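Long-range contacts in EAL domain protein (PDB 6IJ2), which degrades the cyclic dinucleotides c-di-GMP and cGAMP as a phosphodiesterase of the EAL family, held here with calcium ions and the product 5'-pGpG: residues M28-I33 against E245-V250; F42-L47 against L86-K91; K78-A83 against L92-L97. The protein carries 1 engineered substitution. One frame throughout, in Å; residues are numbered along the deposited sequence.

Contact 1 of 3, residues M28-I33 against E245-V250; sequences MAFQPI and ESLPSV. With nucleotides of chain B.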
loop_
_atom_site.group_PDB
_atom_site.type_symbol
_atom_site.label_atom_id
_atom_site.label_comp_id
_atom_site.label_asym_id
_atom_site.label_seq_id
_atom_site.Cartn_x
_atom_site.Cartn_y
_atom_site.Cartn_z
ATOM N N MET A 28 -4.423 11.325 -27.403
ATOM C CA MET A 28 -5.025 11.289 -26.081
ATOM C C MET A 28 -6.530 11.100 -26.161
ATOM O O MET A 28 -7.193 11.579 -27.083
ATOM C CB MET A 28 -4.739 12.566 -25.289
ATOM C CG MET A 28 -3.299 12.761 -24.896
ATOM S SD MET A 28 -2.763 11.585 -23.626
ATOM C CE MET A 28 -1.012 11.626 -23.986
ATOM N N ALA A 29 -7.051 10.381 -25.171
ATOM C CA ALA A 29 -8.451 10.405 -24.793
ATOM C C ALA A 29 -8.576 11.177 -23.486
ATOM O O ALA A 29 -7.585 11.428 -22.795
ATOM C CB ALA A 29 -9.017 8.987 -24.637
ATOM N N PHE A 30 -9.799 11.578 -23.163
ATOM C CA PHE A 30 -10.058 12.375 -21.970
ATOM C C PHE A 30 -11.263 11.803 -21.242
ATOM O O PHE A 30 -12.271 11.456 -21.864
ATOM C CB PHE A 30 -10.302 13.874 -22.328
ATOM C CG PHE A 30 -9.115 14.534 -22.954
ATOM C CD1 PHE A 30 -8.116 15.087 -22.165
ATOM C CD2 PHE A 30 -8.968 14.557 -24.333
ATOM C CE1 PHE A 30 -6.997 15.684 -22.750
ATOM C CE2 PHE A 30 -7.859 15.145 -24.923
ATOM C CZ PHE A 30 -6.871 15.710 -24.130
ATOM N N GLN A 31 -11.160 11.708 -19.918
ATOM C CA GLN A 31 -12.264 11.200 -19.126
ATOM C C GLN A 31 -12.620 12.221 -18.055
ATOM O O GLN A 31 -11.734 12.656 -17.297
ATOM C CB GLN A 31 -11.926 9.848 -18.473
ATOM C CG GLN A 31 -13.117 9.270 -17.735
ATOM C CD GLN A 31 -12.810 7.939 -17.088
ATOM O OE1 GLN A 31 -11.687 7.708 -16.643
ATOM N NE2 GLN A 31 -13.810 7.048 -17.033
ATOM N N PRO A 32 -13.888 12.617 -17.941
ATOM C CA PRO A 32 -14.239 13.683 -16.990
ATOM C C PRO A 32 -14.210 13.235 -15.531
ATOM O O PRO A 32 -14.482 12.080 -15.186
ATOM C CB PRO A 32 -15.659 14.085 -17.412
ATOM C CG PRO A 32 -16.210 12.891 -18.088
ATOM C CD PRO A 32 -15.034 12.221 -18.776
ATOM N N ILE A 33 -13.839 14.186 -14.679
ATOM C CA ILE A 33 -13.953 14.091 -13.231
ATOM C C ILE A 33 -15.099 15.009 -12.845
ATOM O O ILE A 33 -15.091 16.182 -13.221
ATOM C CB ILE A 33 -12.642 14.522 -12.550
ATOM C CG1 ILE A 33 -11.497 13.590 -12.973
ATOM C CG2 ILE A 33 -12.785 14.560 -11.026
ATOM C CD1 ILE A 33 -10.106 14.142 -12.635
ATOM N N GLU A 245 -9.826 11.871 -28.312
ATOM C CA GLU A 245 -9.620 13.233 -28.814
ATOM C C GLU A 245 -10.870 14.092 -28.637
ATOM O O GLU A 245 -11.209 14.922 -29.482
ATOM C CB GLU A 245 -9.160 13.212 -30.278
ATOM C CG GLU A 245 -7.822 12.505 -30.471
ATOM C CD GLU A 245 -7.185 12.765 -31.833
ATOM O OE1 GLU A 245 -7.910 12.782 -32.852
ATOM O OE2 GLU A 245 -5.948 12.953 -31.883
ATOM N N SER A 246 -11.559 13.907 -27.513
ATOM C CA SER A 246 -12.776 14.664 -27.259
ATOM C C SER A 246 -12.993 14.797 -25.759
ATOM O O SER A 246 -12.393 14.077 -24.958
ATOM C CB SER A 246 -13.995 14.008 -27.915
ATOM O OG SER A 246 -14.193 12.699 -27.408
ATOM N N LEU A 247 -13.860 15.746 -25.394
ATOM C CA LEU A 247 -14.259 15.975 -24.007
ATOM C C LEU A 247 -15.663 15.422 -23.815
ATOM O O LEU A 247 -16.649 16.102 -24.149
ATOM C CB LEU A 247 -14.216 17.468 -23.665
ATOM C CG LEU A 247 -12.853 18.133 -23.860
ATOM C CD1 LEU A 247 -12.918 19.620 -23.517
ATOM C CD2 LEU A 247 -11.778 17.415 -23.032
ATOM N N PRO A 248 -15.808 14.201 -23.299
ATOM C CA PRO A 248 -17.134 13.577 -23.218
ATOM C C PRO A 248 -18.077 14.348 -22.311
ATOM O O PRO A 248 -17.662 14.981 -21.336
ATOM C CB PRO A 248 -16.842 12.184 -22.640
ATOM C CG PRO A 248 -15.398 11.949 -22.884
ATOM C CD PRO A 248 -14.727 13.284 -22.890
ATOM N N SER A 249 -19.363 14.281 -22.648
ATOM C CA SER A 249 -20.422 14.787 -21.790
ATOM C C SER A 249 -20.738 13.766 -20.706
ATOM O O SER A 249 -20.554 12.561 -20.891
ATOM C CB SER A 249 -21.680 15.078 -22.607
ATOM O OG SER A 249 -22.127 13.897 -23.254
ATOM N N VAL A 250 -21.236 14.257 -19.579
ATOM C CA VAL A 250 -21.540 13.421 -18.425
ATOM C C VAL A 250 -22.997 12.984 -18.467
ATOM O O VAL A 250 -23.894 13.761 -18.818
ATOM C CB VAL A 250 -21.211 14.165 -17.119
ATOM C CG1 VAL A 250 -21.874 13.495 -15.924
ATOM C CG2 VAL A 250 -19.715 14.199 -16.932
ATOM O OP3 G B 1 -5.770 4.834 -12.251
ATOM P P G B 1 -5.078 4.566 -13.483
ATOM O OP1 G B 1 -4.662 5.779 -14.118
ATOM O OP2 G B 1 -4.071 3.611 -13.157
ATOM O "O5'" G B 1 -6.171 3.829 -14.341
ATOM C "C5'" G B 1 -6.846 4.477 -15.413
ATOM C "C4'" G B 1 -7.573 3.456 -16.254
ATOM O "O4'" G B 1 -8.865 3.191 -15.674
ATOM C "C3'" G B 1 -7.843 3.843 -17.712
ATOM O "O3'" G B 1 -7.495 2.827 -18.631
ATOM C "C2'" G B 1 -9.354 4.030 -17.748
ATOM O "O2'" G B 1 -9.983 3.690 -18.948
ATOM C "C1'" G B 1 -9.802 3.035 -16.692
ATOM N N9 G B 1 -11.121 3.333 -16.153
ATOM C C8 G B 1 -11.668 4.574 -15.946
ATOM N N7 G B 1 -12.866 4.526 -15.441
ATOM C C5 G B 1 -13.121 3.173 -15.295
ATOM C C6 G B 1 -14.263 2.504 -14.787
ATOM O O6 G B 1 -15.307 2.986 -14.369
ATOM N N1 G B 1 -14.109 1.126 -14.828
ATOM C C2 G B 1 -12.993 0.477 -15.285
ATOM N N2 G B 1 -13.026 -0.851 -15.224
ATOM N N3 G B 1 -11.917 1.088 -15.744
ATOM C C4 G B 1 -12.048 2.426 -15.720
#

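Contact 2 of 3, residues F42-L47 against L86-K91; sequences FGYEAL and LGLTSK. With CA (calcium ion), chain J; nucleotides of chain B.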
loop_
_atom_site.group_PDB
_atom_site.type_symbol
_atom_site.label_atom_id
_atom_site.label_comp_id
_atom_site.label_asym_id
_atom_site.label_seq_id
_atom_site.Cartn_x
_atom_site.Cartn_y
_atom_site.Cartn_z
ATOM N N PHE A 42 -15.142 18.920 -12.853
ATOM C CA PHE A 42 -13.931 19.396 -12.192
ATOM C C PHE A 42 -12.766 19.453 -13.172
ATOM O O PHE A 42 -11.918 20.354 -13.101
ATOM C CB PHE A 42 -13.608 18.451 -11.010
ATOM C CG PHE A 42 -12.213 18.610 -10.463
ATOM C CD1 PHE A 42 -11.947 19.559 -9.484
ATOM C CD2 PHE A 42 -11.164 17.829 -10.945
ATOM C CE1 PHE A 42 -10.672 19.716 -8.986
ATOM C CE2 PHE A 42 -9.881 17.984 -10.451
ATOM C CZ PHE A 42 -9.634 18.925 -9.470
ATOM N N GLY A 43 -12.702 18.486 -14.079
ATOM C CA GLY A 43 -11.619 18.419 -15.041
ATOM C C GLY A 43 -11.688 17.119 -15.818
ATOM O O GLY A 43 -12.691 16.408 -15.775
ATOM N N TYR A 44 -10.603 16.830 -16.546
ATOM C CA TYR A 44 -10.493 15.606 -17.340
ATOM C C TYR A 44 -9.117 14.995 -17.154
ATOM O O TYR A 44 -8.114 15.716 -17.139
ATOM C CB TYR A 44 -10.691 15.872 -18.850
ATOM C CG TYR A 44 -12.085 16.284 -19.241
ATOM C CD1 TYR A 44 -12.517 17.595 -19.062
ATOM C CD2 TYR A 44 -12.964 15.372 -19.802
ATOM C CE1 TYR A 44 -13.785 17.978 -19.411
ATOM C CE2 TYR A 44 -14.242 15.745 -20.155
ATOM C CZ TYR A 44 -14.646 17.054 -19.963
ATOM O OH TYR A 44 -15.919 17.444 -20.312
ATOM N N GLU A 45 -9.067 13.667 -17.040
ATOM C CA GLU A 45 -7.804 12.951 -17.051
ATOM C C GLU A 45 -7.447 12.621 -18.496
ATOM O O GLU A 45 -8.299 12.141 -19.257
ATOM C CB GLU A 45 -7.879 11.674 -16.207
ATOM C CG GLU A 45 -6.575 10.919 -16.233
ATOM C CD GLU A 45 -6.581 9.641 -15.428
ATOM O OE1 GLU A 45 -7.662 9.201 -14.964
ATOM O OE2 GLU A 45 -5.476 9.093 -15.260
ATOM N N ALA A 46 -6.211 12.950 -18.889
ATOM C CA ALA A 46 -5.689 12.593 -20.206
ATOM C C ALA A 46 -5.134 11.170 -20.180
ATOM O O ALA A 46 -4.356 10.810 -19.288
ATOM C CB ALA A 46 -4.599 13.577 -20.640
ATOM N N LEU A 47 -5.510 10.371 -21.181
ATOM C CA LEU A 47 -5.159 8.954 -21.234
ATOM C C LEU A 47 -4.628 8.626 -22.618
ATOM O O LEU A 47 -5.268 8.951 -23.620
ATOM C CB LEU A 47 -6.368 8.079 -20.931
ATOM C CG LEU A 47 -6.961 8.277 -19.535
ATOM C CD1 LEU A 47 -8.366 7.735 -19.524
ATOM C CD2 LEU A 47 -6.102 7.562 -18.490
ATOM N N LEU A 86 -9.532 21.616 -27.805
ATOM C CA LEU A 86 -10.896 21.218 -27.478
ATOM C C LEU A 86 -11.612 22.220 -26.581
ATOM O O LEU A 86 -12.805 22.042 -26.323
ATOM C CB LEU A 86 -10.894 19.837 -26.802
ATOM C CG LEU A 86 -10.443 18.677 -27.690
ATOM C CD1 LEU A 86 -10.190 17.412 -26.849
ATOM C CD2 LEU A 86 -11.465 18.392 -28.770
ATOM N N GLY A 87 -10.923 23.252 -26.101
ATOM C CA GLY A 87 -11.573 24.289 -25.323
ATOM C C GLY A 87 -11.742 23.970 -23.855
ATOM O O GLY A 87 -12.689 24.454 -23.225
ATOM N N LEU A 88 -10.851 23.161 -23.288
ATOM C CA LEU A 88 -10.930 22.829 -21.871
ATOM C C LEU A 88 -10.641 24.055 -21.008
ATOM O O LEU A 88 -9.604 24.710 -21.172
ATOM C CB LEU A 88 -9.945 21.710 -21.556
ATOM C CG LEU A 88 -9.965 21.213 -20.110
ATOM C CD1 LEU A 88 -11.372 20.767 -19.735
ATOM C CD2 LEU A 88 -8.964 20.084 -19.926
ATOM N N THR A 89 -11.568 24.376 -20.093
ATOM C CA THR A 89 -11.391 25.508 -19.190
ATOM C C THR A 89 -11.321 25.100 -17.723
ATOM O O THR A 89 -11.119 25.967 -16.861
ATOM C CB THR A 89 -12.501 26.549 -19.403
ATOM O OG1 THR A 89 -13.788 25.962 -19.181
ATOM C CG2 THR A 89 -12.442 27.105 -20.835
ATOM N N SER A 90 -11.439 23.805 -17.421
ATOM C CA SER A 90 -11.249 23.278 -16.081
ATOM C C SER A 90 -9.896 22.555 -16.009
ATOM O O SER A 90 -8.993 22.825 -16.811
ATOM C CB SER A 90 -12.440 22.380 -15.723
ATOM O OG SER A 90 -12.509 21.252 -16.578
ATOM N N LYS A 91 -9.754 21.638 -15.054
ATOM C CA LYS A 91 -8.457 21.019 -14.790
ATOM C C LYS A 91 -8.099 19.959 -15.830
ATOM O O LYS A 91 -8.965 19.249 -16.348
ATOM C CB LYS A 91 -8.440 20.408 -13.389
ATOM C CG LYS A 91 -8.638 21.444 -12.272
ATOM C CD LYS A 91 -7.320 21.985 -11.756
ATOM C CE LYS A 91 -7.536 23.066 -10.699
ATOM N NZ LYS A 91 -8.282 22.539 -9.527
HETATM CA CA CA J . -4.465 8.064 -13.332
ATOM P P G B 2 -6.567 3.131 -19.793
ATOM O OP1 G B 2 -6.930 4.399 -20.324
ATOM O OP2 G B 2 -6.580 1.979 -20.634
ATOM O "O5'" G B 2 -5.138 3.212 -19.132
ATOM C "C5'" G B 2 -4.400 2.045 -18.791
ATOM C "C4'" G B 2 -3.185 2.429 -17.995
ATOM O "O4'" G B 2 -2.374 3.333 -18.771
ATOM C "C3'" G B 2 -3.462 3.144 -16.672
ATOM O "O3'" G B 2 -2.639 2.667 -15.625
ATOM C "C2'" G B 2 -3.064 4.583 -16.961
ATOM O "O2'" G B 2 -2.605 5.325 -15.864
ATOM C "C1'" G B 2 -1.936 4.381 -17.964
ATOM N N9 G B 2 -1.779 5.561 -18.793
ATOM C C8 G B 2 -2.705 6.102 -19.645
ATOM N N7 G B 2 -2.302 7.207 -20.202
ATOM C C5 G B 2 -1.047 7.421 -19.665
ATOM C C6 G B 2 -0.119 8.464 -19.888
ATOM O O6 G B 2 -0.235 9.448 -20.610
ATOM N N1 G B 2 1.038 8.287 -19.150
ATOM C C2 G B 2 1.270 7.245 -18.294
ATOM N N2 G B 2 2.444 7.256 -17.662
ATOM N N3 G B 2 0.422 6.258 -18.088
ATOM C C4 G B 2 -0.708 6.408 -18.799
HETATM O O HOH W 1 -6.712 7.686 -12.907
#

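Contact 3 of 3, residues K78-A83 against L92-L97; sequences KAIALA and LSINFL. With CA (calcium ion), chain J; nucleotides of chain B.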
loop_
_atom_site.group_PDB
_atom_site.type_symbol
_atom_site.label_atom_id
_atom_site.label_comp_id
_atom_site.label_asym_id
_atom_site.label_seq_id
_atom_site.Cartn_x
_atom_site.Cartn_y
_atom_site.Cartn_z
ATOM N N LYS A 78 1.083 16.729 -25.925
ATOM C CA LYS A 78 -0.117 16.341 -26.664
ATOM C C LYS A 78 -1.374 16.568 -25.835
ATOM O O LYS A 78 -2.402 17.015 -26.363
ATOM C CB LYS A 78 -0.028 14.876 -27.085
ATOM C CG LYS A 78 1.010 14.587 -28.148
ATOM C CD LYS A 78 1.125 13.088 -28.372
ATOM C CE LYS A 78 2.078 12.769 -29.513
ATOM N NZ LYS A 78 1.561 13.223 -30.833
ATOM N N ALA A 79 -1.316 16.248 -24.538
ATOM C CA ALA A 79 -2.473 16.438 -23.667
ATOM C C ALA A 79 -2.824 17.913 -23.542
ATOM O O ALA A 79 -3.997 18.297 -23.630
ATOM C CB ALA A 79 -2.201 15.847 -22.283
ATOM N N ILE A 80 -1.813 18.757 -23.334
ATOM C CA ILE A 80 -2.055 20.192 -23.217
ATOM C C ILE A 80 -2.555 20.763 -24.540
ATOM O O ILE A 80 -3.491 21.573 -24.568
ATOM C CB ILE A 80 -0.775 20.899 -22.726
ATOM C CG1 ILE A 80 -0.440 20.463 -21.294
ATOM C CG2 ILE A 80 -0.900 22.427 -22.842
ATOM C CD1 ILE A 80 0.931 20.895 -20.832
ATOM N N ALA A 81 -1.961 20.334 -25.658
ATOM C CA ALA A 81 -2.356 20.873 -26.960
ATOM C C ALA A 81 -3.786 20.487 -27.315
ATOM O O ALA A 81 -4.552 21.319 -27.820
ATOM C CB ALA A 81 -1.392 20.395 -28.043
ATOM N N LEU A 82 -4.164 19.231 -27.060
ATOM C CA LEU A 82 -5.522 18.794 -27.370
ATOM C C LEU A 82 -6.531 19.459 -26.454
ATOM O O LEU A 82 -7.601 19.877 -26.904
ATOM C CB LEU A 82 -5.642 17.276 -27.244
ATOM C CG LEU A 82 -5.682 16.430 -28.511
ATOM C CD1 LEU A 82 -5.685 14.938 -28.146
ATOM C CD2 LEU A 82 -6.878 16.776 -29.384
ATOM N N ALA A 83 -6.226 19.519 -25.157
ATOM C CA ALA A 83 -7.148 20.150 -24.219
ATOM C C ALA A 83 -7.404 21.598 -24.603
ATOM O O ALA A 83 -8.545 22.075 -24.549
ATOM C CB ALA A 83 -6.595 20.055 -22.798
ATOM N N LEU A 92 -6.807 19.889 -16.157
ATOM C CA LEU A 92 -6.232 18.826 -16.971
ATOM C C LEU A 92 -5.328 17.973 -16.080
ATOM O O LEU A 92 -4.370 18.485 -15.490
ATOM C CB LEU A 92 -5.458 19.414 -18.154
ATOM C CG LEU A 92 -4.685 18.404 -19.009
ATOM C CD1 LEU A 92 -5.646 17.424 -19.689
ATOM C CD2 LEU A 92 -3.752 19.059 -20.000
ATOM N N SER A 93 -5.624 16.680 -15.986
ATOM C CA SER A 93 -4.892 15.773 -15.103
ATOM C C SER A 93 -4.068 14.820 -15.953
ATOM O O SER A 93 -4.608 14.155 -16.840
ATOM C CB SER A 93 -5.840 15.003 -14.197
ATOM O OG SER A 93 -5.136 14.400 -13.120
ATOM N N ILE A 94 -2.765 14.765 -15.688
ATOM C CA ILE A 94 -1.822 14.024 -16.516
ATOM C C ILE A 94 -1.155 12.973 -15.652
ATOM O O ILE A 94 -0.755 13.253 -14.517
ATOM C CB ILE A 94 -0.764 14.941 -17.158
ATOM C CG1 ILE A 94 -1.457 15.992 -18.027
ATOM C CG2 ILE A 94 0.224 14.130 -18.008
ATOM C CD1 ILE A 94 -0.553 17.148 -18.428
ATOM N N ASN A 95 -1.040 11.767 -16.193
ATOM C CA ASN A 95 -0.383 10.680 -15.479
ATOM C C ASN A 95 1.126 10.849 -15.574
ATOM O O ASN A 95 1.668 11.025 -16.668
ATOM C CB ASN A 95 -0.793 9.329 -16.063
ATOM C CG ASN A 95 -2.231 8.965 -15.740
ATOM O OD1 ASN A 95 -2.533 8.519 -14.635
ATOM N ND2 ASN A 95 -3.122 9.150 -16.706
ATOM N N PHE A 96 1.806 10.814 -14.436
ATOM C CA PHE A 96 3.252 10.992 -14.419
ATOM C C PHE A 96 3.887 9.613 -14.505
ATOM O O PHE A 96 3.763 8.811 -13.577
ATOM C CB PHE A 96 3.698 11.745 -13.167
ATOM C CG PHE A 96 5.117 12.273 -13.227
ATOM C CD1 PHE A 96 6.080 11.679 -14.033
ATOM C CD2 PHE A 96 5.485 13.366 -12.465
ATOM C CE1 PHE A 96 7.377 12.158 -14.069
ATOM C CE2 PHE A 96 6.779 13.853 -12.501
ATOM C CZ PHE A 96 7.725 13.247 -13.303
ATOM N N LEU A 97 4.578 9.353 -15.617
ATOM C CA LEU A 97 5.262 8.092 -15.858
ATOM C C LEU A 97 6.174 7.749 -14.680
ATOM O O LEU A 97 7.072 8.541 -14.349
ATOM C CB LEU A 97 6.073 8.169 -17.150
ATOM C CG LEU A 97 6.797 6.889 -17.579
ATOM C CD1 LEU A 97 5.839 5.917 -18.257
ATOM C CD2 LEU A 97 7.984 7.202 -18.480
HETATM CA CA CA J . -4.465 8.064 -13.332
ATOM P P G B 2 -6.567 3.131 -19.793
ATOM O OP1 G B 2 -6.930 4.399 -20.324
ATOM O OP2 G B 2 -6.580 1.979 -20.634
ATOM O "O5'" G B 2 -5.138 3.212 -19.132
ATOM C "C5'" G B 2 -4.400 2.045 -18.791
ATOM C "C4'" G B 2 -3.185 2.429 -17.995
ATOM O "O4'" G B 2 -2.374 3.333 -18.771
ATOM C "C3'" G B 2 -3.462 3.144 -16.672
ATOM O "O3'" G B 2 -2.639 2.667 -15.625
ATOM C "C2'" G B 2 -3.064 4.583 -16.961
ATOM O "O2'" G B 2 -2.605 5.325 -15.864
ATOM C "C1'" G B 2 -1.936 4.381 -17.964
ATOM N N9 G B 2 -1.779 5.561 -18.793
ATOM C C8 G B 2 -2.705 6.102 -19.645
ATOM N N7 G B 2 -2.302 7.207 -20.202
ATOM C C5 G B 2 -1.047 7.421 -19.665
ATOM C C6 G B 2 -0.119 8.464 -19.888
ATOM O O6 G B 2 -0.235 9.448 -20.610
ATOM N N1 G B 2 1.038 8.287 -19.150
ATOM C C2 G B 2 1.270 7.245 -18.294
ATOM N N2 G B 2 2.444 7.256 -17.662
ATOM N N3 G B 2 0.422 6.258 -18.088
ATOM C C4 G B 2 -0.708 6.408 -18.799
HETATM O O HOH W 1 -6.712 7.686 -12.907
#

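Contact 1 of 3, residues M28-I33 against E245-V250
The side chain of F30 is turned against the chain of S246 and L247. With CG anti to the carbonyl carbon (chi1 -63°), the ring runs back beside its own backbone N, and S246 O comes to the ring edge near its plane, 3.5 Å from F30 CD2. L247 brings up one methyl, CD2, 3.9 Å from F30 CB. The pyrrolidine of P248 packs against the backbone instead: its CD lies 3.2 Å from F30 O. Two residues on, the rings of P32 and P248 meet at a slant, P32 CD to P248 CG 4.1 Å, while P32 and V250 run past each other in opposite directions, P32 CG to V250 CG2 3.9 Å. In the TIM-barrel-like EAL fold, this packs the loop that follows the last strand, 233-244, against the first strand, 27-35. One backbone bond joins the segments, E245 N to M28 O, 2.9 Å with an N-H...O angle of 145°, while the carboxylate of E245 bonds T27 OG1. Q31 points to the other side of the strand. Its extended chain, CG anti to the backbone N (chi1 -176°), puts NE2 3.1 Å from N7 of G1 of chain B; OE1 accepts from Q235 NE2 and NE2 donates to A240 O, which fixes the rotation of the amide.

Contact 2 of 3, residues F42-L47 against L86-K91
Y44 N donates to K91 O over 2.9 Å. K91 N in turn donates to F42 O, two residues before Y44 (3.2 Å, N-H...O angle 164°), so K91 is held by both its N and its O in a parallel bridge to G43. The K91 side chain, bent at chi2 and chi4, then passes over the F42 ring: CG makes a CH-pi contact, 4.2 Å from the centroid and offset toward the rim, and K91 NZ ends 3.7 Å from F42 CE1. Earlier in 86-91, L88 CD1 touches the Y44 ring obliquely, 3.4 Å from Y44 CD1, while S90 OG lies at that ring's edge, near its plane. E45 points away from this pairing, and its OE2 binds a calcium ion at 2.4 Å; OE1 has the calcium-bound water close by and takes a hydrogen bond from Q235 NE2. F42 and G43 both face I33, a classic beta bulge against strand 27-35. With backbone bonds to I33 on one side and to K91 on the other, strand 41-49 lies between strands 27-35 and 91-96, and helix 68-85 packs on A46 and L88.

Contact 3 of 3, residues K78-A83 against L92-L97
L92 CD2 makes most of the contact with the helix, lying 3.7 Å from A79 O, 3.8 Å from I80 CG1 and 4.1 Å from A83 CB; L92 CD1 also reaches A83 CB, at 4.2 Å. Its CG stands anti to the backbone N (chi1 174°), which carries the isobutyl group across to the helix; the side chains of I80 and L92 cross at about a right angle. I94, on the same face of the strand, touches more loosely, its CG1 4.3 Å from A79 CB. A79 and A83 face the strand one turn apart, and the axes come within 9.6 Å at 160°, nearly antiparallel. Helix 68-85 is here the connection of a beta-alpha-beta crossover from strand 41-49 to its parallel neighbour 91-96, as in a TIM barrel. I125 of strand 125-129 touches both I80 and I94, and F30 packs on L92, widening this apolar layer. S93 and N95 alternate with these residues and take no part in the packing. N95 OD1 binds a calcium ion at 2.4 Å, in a site shared with E45, E128, D158, a water and a phosphate of the RNA, while S93 OG hydrogen-bonds E128 OE1, a second-shell bond to another ligand of that metal.

Overall arrangement
Along the chain the segments come in the order 28-33, 42-47, 78-83, 86-91, 92-97 and 245-250. Contact 1 therefore spans nearly the whole domain, bringing its start and end together, while contacts 2 and 3 interlock within it. The centres of contacts 1 and 2 are about 7 Å apart, those of 2 and 3 about 9 Å, and those of 1 and 3 about 12 Å. All three reach one sheet, in which 27-35, 41-49 and 91-96 are successive strands. F30 joins contacts 1 and 3 through L82 and L92; A46 and A79 join 2 and 3. The same strands hold out E45 and N95, which share one calcium ion that also binds a phosphate of the dinucleotide.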